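Local coordinates for protein seryl-tRNA synthetase (Pyrococcus horikoshii, PDB 2DQ0) that catalyses the ATP-dependent attachment of serine to tRNA(Ser), and probably also to tRNA(Sec), as a homodimeric class II synthetase, at residues 340-345 against 352-357; 379-384 against 400-405; 361-366 against 418-423. All coordinates share one frame; numbering follows the deposited sequence.

Interaction 1. Residues 340-345 against 352-357; sequences VVNICT and AAKKYD
Val341 and Asp357 face each other in a beta hairpin of the class II catalytic sheet, as a hydrogen-bonded pair: Val341 N reaches Asp357 O at 2.9 Å and Asp357 N reaches Val341 O at 3.0 Å. The segment axes make an angle of 158°, so the strands are antiparallel, and the bond from Ile343 N to Lys355 O (3.0 Å) carries the pairing toward the connecting loop. Asn342 and Tyr356 form the next, non-hydrogen-bonded pair. With CG anti to the carbonyl carbon (chi1 -70°), Tyr356 brings CE2 to 4.1 Å from Asn342 CG, the amide and ring planes 65° apart, and meets Val341 O at its ring edge. Lys354, fully extended, crosses the side chain of Asn342 at about a right angle, Lys354 CE lying 3.8 Å from Asn342 ND2. Lys354 NZ binds Tyr356 OH at 2.9 Å and also Ser113 OG, which tethers the ring at its far end, while His320 stacks on that ring. Ile343 CD1 instead lies along the bent aliphatic chain of Lys355, nearest CG at 3.5 Å, before that lysine turns its NZ to Leu348 O. The same methyl lies beside Asp357, their exact closeness doubtful at this resolution; Asp357 OD1 is hydrogen-bonded to Ser373 OG.

Interaction 2. Residues 379-384 against 400-405; sequences DWQARR and VHTLNS. With SSA (5'-O-(N-(L-seryl)-sulfamoyl)adenosine), chain G.
Gln381 OE1 is gripped twice: by the hydroxyl of Thr402, whose OG1 donates to it over 2.7 Å, and by a water that donates to it from 3.0 Å. The hydroxyl arrives to one side of the carbonyl direction, at a C=O...donor angle of 126° and tilted slightly from the carbonyl plane. Thr402 can offer it because OG1 sits between the backbone N and the carbonyl carbon (chi1 63°), on the side facing Gln381. The same water accepts from Asn404 ND2 at 2.9 Å, so a relay of glutamine, water and asparagine runs beside the strand. At the other end of the relay, Asn404 OD1 is turned to the seryl carbons of the bound adenylate analogue. Gln381 NE2 binds Ser229 O and Glu254 OE2; since Glu254 also holds the analogue through OE1, Gln381 is placed as a probable second-shell residue of the serine site. Strand 398-406 corresponds to the strand of class II motif 3, and residues 379-384, leading into the short helix 382-385, lie against its first half. There Ala382 CB meets Val400 CG2 at 3.8 Å, and Asp379 CB approaches His401 CD2 at 4.0 Å, while His401 ND1 is bonded to Ser316 OG. The carboxylate of Asp379 faces along its own segment: Arg383 NH1 donates to Asp379 OD1 at 2.7 Å in a nearly straight salt bridge (168°), in the guanidinium plane but on the anti side of the carboxylate oxygen and well out of the carboxylate plane.

Interaction 3. Residues 361-366 against 418-423; sequences WMPGQG and LENHQE
Pro363 lays its ring against the last turn of helix 410-420, overlapping the Glu419 carbonyl and the side-chain amide of Asn420. Pro363 CB is 3.3 Å from Glu419 O, and the Pro363 and Asn420 side chains cross at about a right angle. The amide is fixed in turn by its own N-H groups: Asn420 ND2 donates to Trp361 O at 2.8 Å (156° at the hydrogen), almost in line with the C=O bond and close to the amide plane, and it also binds Ala416 O, one helical turn back. Replacing Asn420 with a leucine would probably cost Trp361 O and Ala416 O this shared donor and leave the end of the strand less firmly tied to the helix. The helix corresponds to that of class II motif 3, here meeting the turn that joins the antiparallel strands 354-362 and 367-376. The turn closes on itself through Gly366 N and Met362 O, 2.8 Å apart. Into it reaches Glu419, extended beyond CG, whose OE1 accepts from Gln365 N at 3.1 Å, the donor standing 40° out of the carboxylate plane. Glu419 CD lies 3.9 Å from Gly364 CA, where glycine has no side chain in between. The other oxygen, Glu419 OE2, takes the backbone N-H of His162. Gln422 NE2 donates to Glu419 O at 3.1 Å and an angle of 170°.

In the fold
All three contacts involve the same mixed sheet of the catalytic core. Interactions 1 and 3 share strand 354-362: one pairs its beginning with strand 338-342, the other joins its end to helix 410-420, and their centres are 25 Å apart. Interaction 2 is nested in the chain loop that interaction 3 closes, although their centres lie 36 Å apart. Interactions 1 and 2 come nearer, 16 Å between centres and about 6 Å between nearest atoms, without touching. Relative to the seryl-adenylate analogue, interaction 2 supplies the pocket residues Asn404 and Ser405, whereas the side chains of Asp357 in interaction 1 and Met362 in interaction 3 approach it to about 6 and 8 Å.

Interaction 1. Residues 340-345 against 352-357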
loop_
_atom_site.group_PDB
_atom_site.type_symbol
_atom_site.label_atom_id
_atom_site.label_comp_id
_atom_site.label_asym_id
_atom_site.label_seq_id
_atom_site.Cartn_x
_atom_site.Cartn_y
_atom_site.Cartn_z
ATOM N N VAL A 340 12.544 -22.490 -17.341
ATOM C CA VAL A 340 11.531 -22.653 -16.310
ATOM C C VAL A 340 11.919 -23.876 -15.521
ATOM O O VAL A 340 12.418 -24.860 -16.063
ATOM C CB VAL A 340 10.069 -22.746 -16.866
ATOM C CG1 VAL A 340 10.055 -22.526 -18.358
ATOM C CG2 VAL A 340 9.415 -24.037 -16.438
ATOM N N VAL A 341 11.686 -23.800 -14.224
ATOM C CA VAL A 341 12.090 -24.852 -13.330
ATOM C C VAL A 341 10.960 -25.515 -12.556
ATOM O O VAL A 341 9.957 -24.886 -12.248
ATOM C CB VAL A 341 13.138 -24.259 -12.346
ATOM C CG1 VAL A 341 13.323 -25.149 -11.154
ATOM C CG2 VAL A 341 14.460 -24.053 -13.068
ATOM N N ASN A 342 11.115 -26.803 -12.271
ATOM C CA ASN A 342 10.140 -27.500 -11.465
ATOM C C ASN A 342 10.780 -27.485 -10.088
ATOM O O ASN A 342 11.854 -28.043 -9.866
ATOM C CB ASN A 342 9.941 -28.934 -11.935
ATOM C CG ASN A 342 8.850 -29.664 -11.147
ATOM O OD1 ASN A 342 8.260 -29.117 -10.196
ATOM N ND2 ASN A 342 8.581 -30.910 -11.537
ATOM N N ILE A 343 10.124 -26.818 -9.159
ATOM C CA ILE A 343 10.653 -26.700 -7.829
ATOM C C ILE A 343 10.513 -27.982 -7.062
ATOM O O ILE A 343 9.464 -28.621 -7.104
ATOM C CB ILE A 343 9.973 -25.532 -7.132
ATOM C CG1 ILE A 343 10.405 -24.257 -7.866
ATOM C CG2 ILE A 343 10.305 -25.516 -5.622
ATOM C CD1 ILE A 343 9.677 -23.043 -7.414
ATOM N N CYS A 344 11.588 -28.347 -6.369
ATOM C CA CYS A 344 11.644 -29.578 -5.598
ATOM C C CYS A 344 10.931 -29.511 -4.252
ATOM O O CYS A 344 10.551 -28.432 -3.779
ATOM C CB CYS A 344 13.108 -30.046 -5.429
ATOM S SG CYS A 344 14.223 -29.084 -4.340
ATOM N N THR A 345 10.747 -30.688 -3.659
ATOM C CA THR A 345 10.049 -30.832 -2.394
ATOM C C THR A 345 10.551 -29.930 -1.280
ATOM O O THR A 345 9.739 -29.336 -0.550
ATOM C CB THR A 345 10.087 -32.303 -1.902
ATOM O OG1 THR A 345 11.432 -32.792 -1.964
ATOM C CG2 THR A 345 9.175 -33.191 -2.758
ATOM N N ALA A 352 1.686 -24.746 -2.092
ATOM C CA ALA A 352 1.611 -25.474 -3.346
ATOM C C ALA A 352 1.787 -26.979 -3.303
ATOM O O ALA A 352 2.443 -27.530 -2.422
ATOM C CB ALA A 352 2.600 -24.877 -4.336
ATOM N N ALA A 353 1.170 -27.633 -4.275
ATOM C CA ALA A 353 1.295 -29.074 -4.443
ATOM C C ALA A 353 2.429 -29.258 -5.458
ATOM O O ALA A 353 3.188 -30.215 -5.392
ATOM C CB ALA A 353 0.005 -29.663 -4.996
ATOM N N LYS A 354 2.519 -28.326 -6.402
ATOM C CA LYS A 354 3.548 -28.327 -7.440
ATOM C C LYS A 354 3.760 -26.876 -7.869
ATOM O O LYS A 354 2.807 -26.083 -7.914
ATOM C CB LYS A 354 3.116 -29.168 -8.643
ATOM C CG LYS A 354 4.142 -29.207 -9.753
ATOM C CD LYS A 354 3.707 -30.090 -10.904
ATOM C CE LYS A 354 4.807 -30.277 -11.924
ATOM N NZ LYS A 354 4.365 -31.230 -12.988
ATOM N N LYS A 355 5.004 -26.525 -8.177
ATOM C CA LYS A 355 5.306 -25.156 -8.564
ATOM C C LYS A 355 6.335 -25.009 -9.678
ATOM O O LYS A 355 7.358 -25.699 -9.693
ATOM C CB LYS A 355 5.761 -24.383 -7.324
ATOM C CG LYS A 355 6.204 -22.948 -7.582
ATOM C CD LYS A 355 5.918 -22.046 -6.384
ATOM C CE LYS A 355 6.695 -22.415 -5.136
ATOM N NZ LYS A 355 6.044 -21.821 -3.914
ATOM N N TYR A 356 6.049 -24.114 -10.622
ATOM C CA TYR A 356 6.975 -23.830 -11.714
ATOM C C TYR A 356 7.440 -22.389 -11.552
ATOM O O TYR A 356 6.644 -21.513 -11.234
ATOM C CB TYR A 356 6.305 -23.956 -13.076
ATOM C CG TYR A 356 5.940 -25.348 -13.499
ATOM C CD1 TYR A 356 4.686 -25.614 -14.038
ATOM C CD2 TYR A 356 6.861 -26.392 -13.427
ATOM C CE1 TYR A 356 4.355 -26.881 -14.503
ATOM C CE2 TYR A 356 6.538 -27.675 -13.890
ATOM C CZ TYR A 356 5.279 -27.905 -14.430
ATOM O OH TYR A 356 4.939 -29.142 -14.920
ATOM N N ASP A 357 8.727 -22.147 -11.771
ATOM C CA ASP A 357 9.279 -20.801 -11.690
ATOM C C ASP A 357 9.902 -20.416 -13.026
ATOM O O ASP A 357 10.431 -21.255 -13.758
ATOM C CB ASP A 357 10.389 -20.714 -10.633
ATOM C CG ASP A 357 9.865 -20.560 -9.214
ATOM O OD1 ASP A 357 8.666 -20.811 -8.966
ATOM O OD2 ASP A 357 10.676 -20.200 -8.332
#

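Interaction 2. Residues 379-384 against 400-405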
loop_
_atom_site.group_PDB
_atom_site.type_symbol
_atom_site.label_atom_id
_atom_site.label_comp_id
_atom_site.label_asym_id
_atom_site.label_seq_id
_atom_site.Cartn_x
_atom_site.Cartn_y
_atom_site.Cartn_z
ATOM N N ASP A 379 -6.673 -28.027 -3.087
ATOM C CA ASP A 379 -7.735 -27.562 -2.208
ATOM C C ASP A 379 -7.210 -27.027 -0.881
ATOM O O ASP A 379 -7.975 -26.912 0.075
ATOM C CB ASP A 379 -8.718 -28.706 -1.917
ATOM C CG ASP A 379 -8.075 -29.883 -1.174
ATOM O OD1 ASP A 379 -8.813 -30.821 -0.813
ATOM O OD2 ASP A 379 -6.848 -29.894 -0.948
ATOM N N TRP A 380 -5.917 -26.702 -0.810
ATOM C CA TRP A 380 -5.315 -26.231 0.446
ATOM C C TRP A 380 -5.881 -24.913 0.957
ATOM O O TRP A 380 -6.068 -24.748 2.160
ATOM C CB TRP A 380 -3.806 -26.085 0.281
ATOM C CG TRP A 380 -3.017 -26.079 1.579
ATOM C CD1 TRP A 380 -2.591 -27.164 2.270
ATOM C CD2 TRP A 380 -2.564 -24.932 2.317
ATOM N NE1 TRP A 380 -1.904 -26.779 3.391
ATOM C CE2 TRP A 380 -1.872 -25.413 3.447
ATOM C CE3 TRP A 380 -2.678 -23.549 2.132
ATOM C CZ2 TRP A 380 -1.293 -24.561 4.398
ATOM C CZ3 TRP A 380 -2.105 -22.699 3.076
ATOM C CH2 TRP A 380 -1.419 -23.212 4.196
ATOM N N GLN A 381 -6.128 -23.969 0.050
ATOM C CA GLN A 381 -6.671 -22.675 0.440
ATOM C C GLN A 381 -8.173 -22.802 0.573
ATOM O O GLN A 381 -8.773 -22.287 1.529
ATOM C CB GLN A 381 -6.318 -21.600 -0.601
ATOM C CG GLN A 381 -4.826 -21.473 -0.840
ATOM C CD GLN A 381 -4.473 -20.331 -1.750
ATOM O OE1 GLN A 381 -4.959 -20.236 -2.882
ATOM N NE2 GLN A 381 -3.608 -19.453 -1.267
ATOM N N ALA A 382 -8.771 -23.499 -0.391
ATOM C CA ALA A 382 -10.212 -23.727 -0.402
ATOM C C ALA A 382 -10.689 -24.308 0.917
ATOM O O ALA A 382 -11.705 -23.880 1.458
ATOM C CB ALA A 382 -10.589 -24.658 -1.533
ATOM N N ARG A 383 -9.957 -25.273 1.452
ATOM C CA ARG A 383 -10.378 -25.883 2.705
ATOM C C ARG A 383 -10.268 -24.903 3.869
ATOM O O ARG A 383 -10.984 -25.039 4.850
ATOM C CB ARG A 383 -9.552 -27.142 2.972
ATOM C CG ARG A 383 -10.219 -28.182 3.868
ATOM C CD ARG A 383 -9.440 -29.505 3.839
ATOM N NE ARG A 383 -9.551 -30.206 2.554
ATOM C CZ ARG A 383 -10.520 -31.074 2.255
ATOM N NH1 ARG A 383 -10.538 -31.662 1.066
ATOM N NH2 ARG A 383 -11.474 -31.367 3.143
ATOM N N ARG A 384 -9.390 -23.907 3.754
ATOM C CA ARG A 384 -9.217 -22.922 4.824
ATOM C C ARG A 384 -10.233 -21.811 4.717
ATOM O O ARG A 384 -10.838 -21.413 5.698
ATOM C CB ARG A 384 -7.815 -22.298 4.785
ATOM C CG ARG A 384 -6.691 -23.232 5.189
ATOM C CD ARG A 384 -5.374 -22.874 4.490
ATOM N NE ARG A 384 -4.474 -22.099 5.339
ATOM C CZ ARG A 384 -3.708 -22.617 6.292
ATOM N NH1 ARG A 384 -2.929 -21.818 7.015
ATOM N NH2 ARG A 384 -3.707 -23.928 6.512
ATOM N N VAL A 400 -13.076 -26.394 -4.139
ATOM C CA VAL A 400 -12.569 -26.030 -5.450
ATOM C C VAL A 400 -11.048 -26.130 -5.398
ATOM O O VAL A 400 -10.446 -26.420 -4.349
ATOM C CB VAL A 400 -12.955 -24.568 -5.763
ATOM C CG1 VAL A 400 -14.462 -24.331 -5.461
ATOM C CG2 VAL A 400 -12.117 -23.623 -4.889
ATOM N N HIS A 401 -10.413 -25.934 -6.536
ATOM C CA HIS A 401 -8.959 -25.934 -6.537
ATOM C C HIS A 401 -8.565 -24.507 -6.866
ATOM O O HIS A 401 -9.245 -23.837 -7.640
ATOM C CB HIS A 401 -8.383 -26.905 -7.567
ATOM C CG HIS A 401 -8.188 -28.291 -7.039
ATOM N ND1 HIS A 401 -7.430 -29.239 -7.695
ATOM C CD2 HIS A 401 -8.629 -28.880 -5.898
ATOM C CE1 HIS A 401 -7.409 -30.350 -6.976
ATOM N NE2 HIS A 401 -8.127 -30.159 -5.882
ATOM N N THR A 402 -7.503 -24.019 -6.249
ATOM C CA THR A 402 -7.064 -22.665 -6.537
ATOM C C THR A 402 -5.669 -22.696 -7.106
ATOM O O THR A 402 -4.859 -23.554 -6.761
ATOM C CB THR A 402 -7.060 -21.761 -5.273
ATOM O OG1 THR A 402 -6.128 -22.268 -4.308
ATOM C CG2 THR A 402 -8.433 -21.711 -4.661
ATOM N N LEU A 403 -5.404 -21.762 -8.005
ATOM C CA LEU A 403 -4.087 -21.637 -8.592
ATOM C C LEU A 403 -3.716 -20.162 -8.702
ATOM O O LEU A 403 -4.589 -19.287 -8.709
ATOM C CB LEU A 403 -4.040 -22.286 -9.976
ATOM C CG LEU A 403 -4.139 -23.810 -10.002
ATOM C CD1 LEU A 403 -5.605 -24.237 -10.009
ATOM C CD2 LEU A 403 -3.444 -24.316 -11.238
ATOM N N ASN A 404 -2.417 -19.883 -8.748
ATOM C CA ASN A 404 -1.957 -18.512 -8.908
ATOM C C ASN A 404 -0.635 -18.517 -9.640
ATOM O O ASN A 404 0.110 -19.504 -9.642
ATOM C CB ASN A 404 -1.834 -17.797 -7.555
ATOM C CG ASN A 404 -0.725 -18.352 -6.694
ATOM O OD1 ASN A 404 0.452 -18.110 -6.947
ATOM N ND2 ASN A 404 -1.094 -19.097 -5.668
ATOM N N SER A 405 -0.359 -17.411 -10.297
ATOM C CA SER A 405 0.870 -17.290 -11.032
ATOM C C SER A 405 1.155 -15.856 -11.357
ATOM O O SER A 405 0.267 -15.061 -11.681
ATOM C CB SER A 405 0.795 -18.082 -12.334
ATOM O OG SER A 405 1.967 -17.922 -13.116
HETATM N N10 SSA G . 1.167 -15.106 -5.657
HETATM C CA SSA G . 2.397 -15.788 -6.100
HETATM C CB SSA G . 2.494 -15.810 -7.601
HETATM O OG SSA G . 2.789 -14.519 -8.146
HETATM C C9 SSA G . 3.671 -15.141 -5.571
HETATM O O9 SSA G . 3.635 -14.076 -4.960
HETATM N N8 SSA G . 4.816 -15.801 -5.789
HETATM S S1 SSA G . 6.217 -15.171 -5.314
HETATM O O1S SSA G . 6.125 -15.073 -3.864
HETATM O O2S SSA G . 7.253 -15.991 -5.930
HETATM O "O5'" SSA G . 6.211 -13.731 -5.933
HETATM C "C5'" SSA G . 6.074 -13.580 -7.333
HETATM C "C4'" SSA G . 7.184 -12.763 -7.917
HETATM O "O4'" SSA G . 7.183 -11.433 -7.364
HETATM C "C3'" SSA G . 8.608 -13.238 -7.712
HETATM O "O3'" SSA G . 8.894 -14.297 -8.602
HETATM C "C2'" SSA G . 9.350 -11.976 -8.115
HETATM O "O2'" SSA G . 9.346 -11.717 -9.498
HETATM C "C1'" SSA G . 8.507 -10.918 -7.389
HETATM N N9 SSA G . 8.896 -10.692 -6.000
HETATM C C8 SSA G . 8.651 -11.470 -4.880
HETATM N N7 SSA G . 9.149 -10.972 -3.777
HETATM C C5 SSA G . 9.766 -9.795 -4.191
HETATM C C6 SSA G . 10.500 -8.799 -3.494
HETATM N N6 SSA G . 10.731 -8.847 -2.186
HETATM N N1 SSA G . 10.975 -7.731 -4.207
HETATM C C2 SSA G . 10.727 -7.682 -5.535
HETATM N N3 SSA G . 10.051 -8.568 -6.301
HETATM C C4 SSA G . 9.608 -9.611 -5.562
HETATM O O HOH W 1 -3.874 -19.870 -5.672
#

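Interaction 3. Residues 361-366 against 418-423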
loop_
_atom_site.group_PDB
_atom_site.type_symbol
_atom_site.label_atom_id
_atom_site.label_comp_id
_atom_site.label_asym_id
_atom_site.label_seq_id
_atom_site.Cartn_x
_atom_site.Cartn_y
_atom_site.Cartn_z
ATOM N N TRP A 361 17.484 -15.111 -17.409
ATOM C CA TRP A 361 18.918 -15.010 -17.494
ATOM C C TRP A 361 19.217 -13.529 -17.223
ATOM O O TRP A 361 18.598 -12.645 -17.809
ATOM C CB TRP A 361 19.400 -15.403 -18.901
ATOM C CG TRP A 361 20.865 -15.173 -19.022
ATOM C CD1 TRP A 361 21.494 -14.245 -19.805
ATOM C CD2 TRP A 361 21.883 -15.787 -18.227
ATOM N NE1 TRP A 361 22.846 -14.238 -19.543
ATOM C CE2 TRP A 361 23.114 -15.176 -18.576
ATOM C CE3 TRP A 361 21.875 -16.793 -17.252
ATOM C CZ2 TRP A 361 24.335 -15.542 -17.979
ATOM C CZ3 TRP A 361 23.082 -17.160 -16.659
ATOM C CH2 TRP A 361 24.298 -16.532 -17.027
ATOM N N MET A 362 20.153 -13.254 -16.328
ATOM C CA MET A 362 20.488 -11.876 -16.013
ATOM C C MET A 362 21.930 -11.628 -16.432
ATOM O O MET A 362 22.877 -11.857 -15.675
ATOM C CB MET A 362 20.294 -11.623 -14.508
ATOM C CG MET A 362 18.863 -11.881 -14.005
ATOM S SD MET A 362 17.609 -10.687 -14.650
ATOM C CE MET A 362 16.229 -11.036 -13.550
ATOM N N PRO A 363 22.115 -11.152 -17.666
ATOM C CA PRO A 363 23.457 -10.881 -18.184
ATOM C C PRO A 363 24.459 -10.294 -17.181
ATOM O O PRO A 363 25.578 -10.780 -17.072
ATOM C CB PRO A 363 23.180 -9.958 -19.364
ATOM C CG PRO A 363 21.849 -10.484 -19.876
ATOM C CD PRO A 363 21.071 -10.708 -18.609
ATOM N N GLY A 364 24.055 -9.254 -16.457
ATOM C CA GLY A 364 24.938 -8.624 -15.488
ATOM C C GLY A 364 25.311 -9.499 -14.305
ATOM O O GLY A 364 26.465 -9.562 -13.908
ATOM N N GLN A 365 24.333 -10.169 -13.725
ATOM C CA GLN A 365 24.582 -11.043 -12.593
ATOM C C GLN A 365 25.289 -12.325 -13.021
ATOM O O GLN A 365 25.930 -12.993 -12.208
ATOM C CB GLN A 365 23.268 -11.440 -11.940
ATOM C CG GLN A 365 22.654 -10.401 -11.020
ATOM C CD GLN A 365 21.403 -10.936 -10.360
ATOM O OE1 GLN A 365 21.365 -12.085 -9.924
ATOM N NE2 GLN A 365 20.374 -10.113 -10.287
ATOM N N GLY A 366 25.157 -12.677 -14.295
ATOM C CA GLY A 366 25.755 -13.904 -14.758
ATOM C C GLY A 366 24.967 -15.087 -14.222
ATOM O O GLY A 366 25.538 -16.132 -13.956
ATOM N N LEU A 418 16.551 -4.319 -18.135
ATOM C CA LEU A 418 17.757 -3.486 -18.111
ATOM C C LEU A 418 19.007 -4.327 -18.374
ATOM O O LEU A 418 19.877 -3.947 -19.157
ATOM C CB LEU A 418 17.913 -2.764 -16.762
ATOM C CG LEU A 418 16.901 -1.679 -16.375
ATOM C CD1 LEU A 418 17.213 -1.094 -15.000
ATOM C CD2 LEU A 418 16.953 -0.590 -17.425
ATOM N N GLU A 419 19.094 -5.476 -17.721
ATOM C CA GLU A 419 20.263 -6.297 -17.898
ATOM C C GLU A 419 20.322 -7.022 -19.230
ATOM O O GLU A 419 21.394 -7.192 -19.774
ATOM C CB GLU A 419 20.422 -7.268 -16.710
ATOM C CG GLU A 419 21.012 -6.563 -15.471
ATOM C CD GLU A 419 21.396 -7.485 -14.299
ATOM O OE1 GLU A 419 21.698 -8.687 -14.519
ATOM O OE2 GLU A 419 21.430 -6.982 -13.142
ATOM N N ASN A 420 19.178 -7.392 -19.785
ATOM C CA ASN A 420 19.164 -8.118 -21.052
ATOM C C ASN A 420 19.158 -7.272 -22.316
ATOM O O ASN A 420 19.512 -7.769 -23.390
ATOM C CB ASN A 420 17.972 -9.067 -21.090
ATOM C CG ASN A 420 18.234 -10.350 -20.338
ATOM O OD1 ASN A 420 19.083 -11.146 -20.733
ATOM N ND2 ASN A 420 17.513 -10.557 -19.240
ATOM N N HIS A 421 18.766 -6.004 -22.211
ATOM C CA HIS A 421 18.718 -5.156 -23.393
ATOM C C HIS A 421 19.661 -3.953 -23.322
ATOM O O HIS A 421 19.451 -2.950 -24.029
ATOM C CB HIS A 421 17.286 -4.665 -23.658
ATOM C CG HIS A 421 16.291 -5.761 -23.893
ATOM N ND1 HIS A 421 16.328 -6.578 -24.999
ATOM C CD2 HIS A 421 15.205 -6.147 -23.183
ATOM C CE1 HIS A 421 15.306 -7.415 -24.968
ATOM N NE2 HIS A 421 14.608 -7.174 -23.876
ATOM N N GLN A 422 20.687 -4.049 -22.477
ATOM C CA GLN A 422 21.663 -2.967 -22.352
ATOM C C GLN A 422 22.698 -3.044 -23.475
ATOM O O GLN A 422 22.929 -4.099 -24.046
ATOM C CB GLN A 422 22.417 -3.072 -21.036
ATOM C CG GLN A 422 23.272 -4.320 -20.950
ATOM C CD GLN A 422 24.021 -4.391 -19.646
ATOM O OE1 GLN A 422 24.856 -3.535 -19.355
ATOM N NE2 GLN A 422 23.719 -5.411 -18.839
ATOM N N GLU A 423 23.321 -1.912 -23.763
ATOM C CA GLU A 423 24.347 -1.814 -24.776
ATOM C C GLU A 423 25.593 -1.393 -23.995
ATOM O O GLU A 423 25.493 -1.125 -22.787
ATOM C CB GLU A 423 23.935 -0.777 -25.832
ATOM C CG GLU A 423 22.850 -1.288 -26.799
ATOM C CD GLU A 423 22.228 -0.186 -27.682
ATOM O OE1 GLU A 423 22.511 1.018 -27.453
ATOM O OE2 GLU A 423 21.441 -0.527 -28.602
#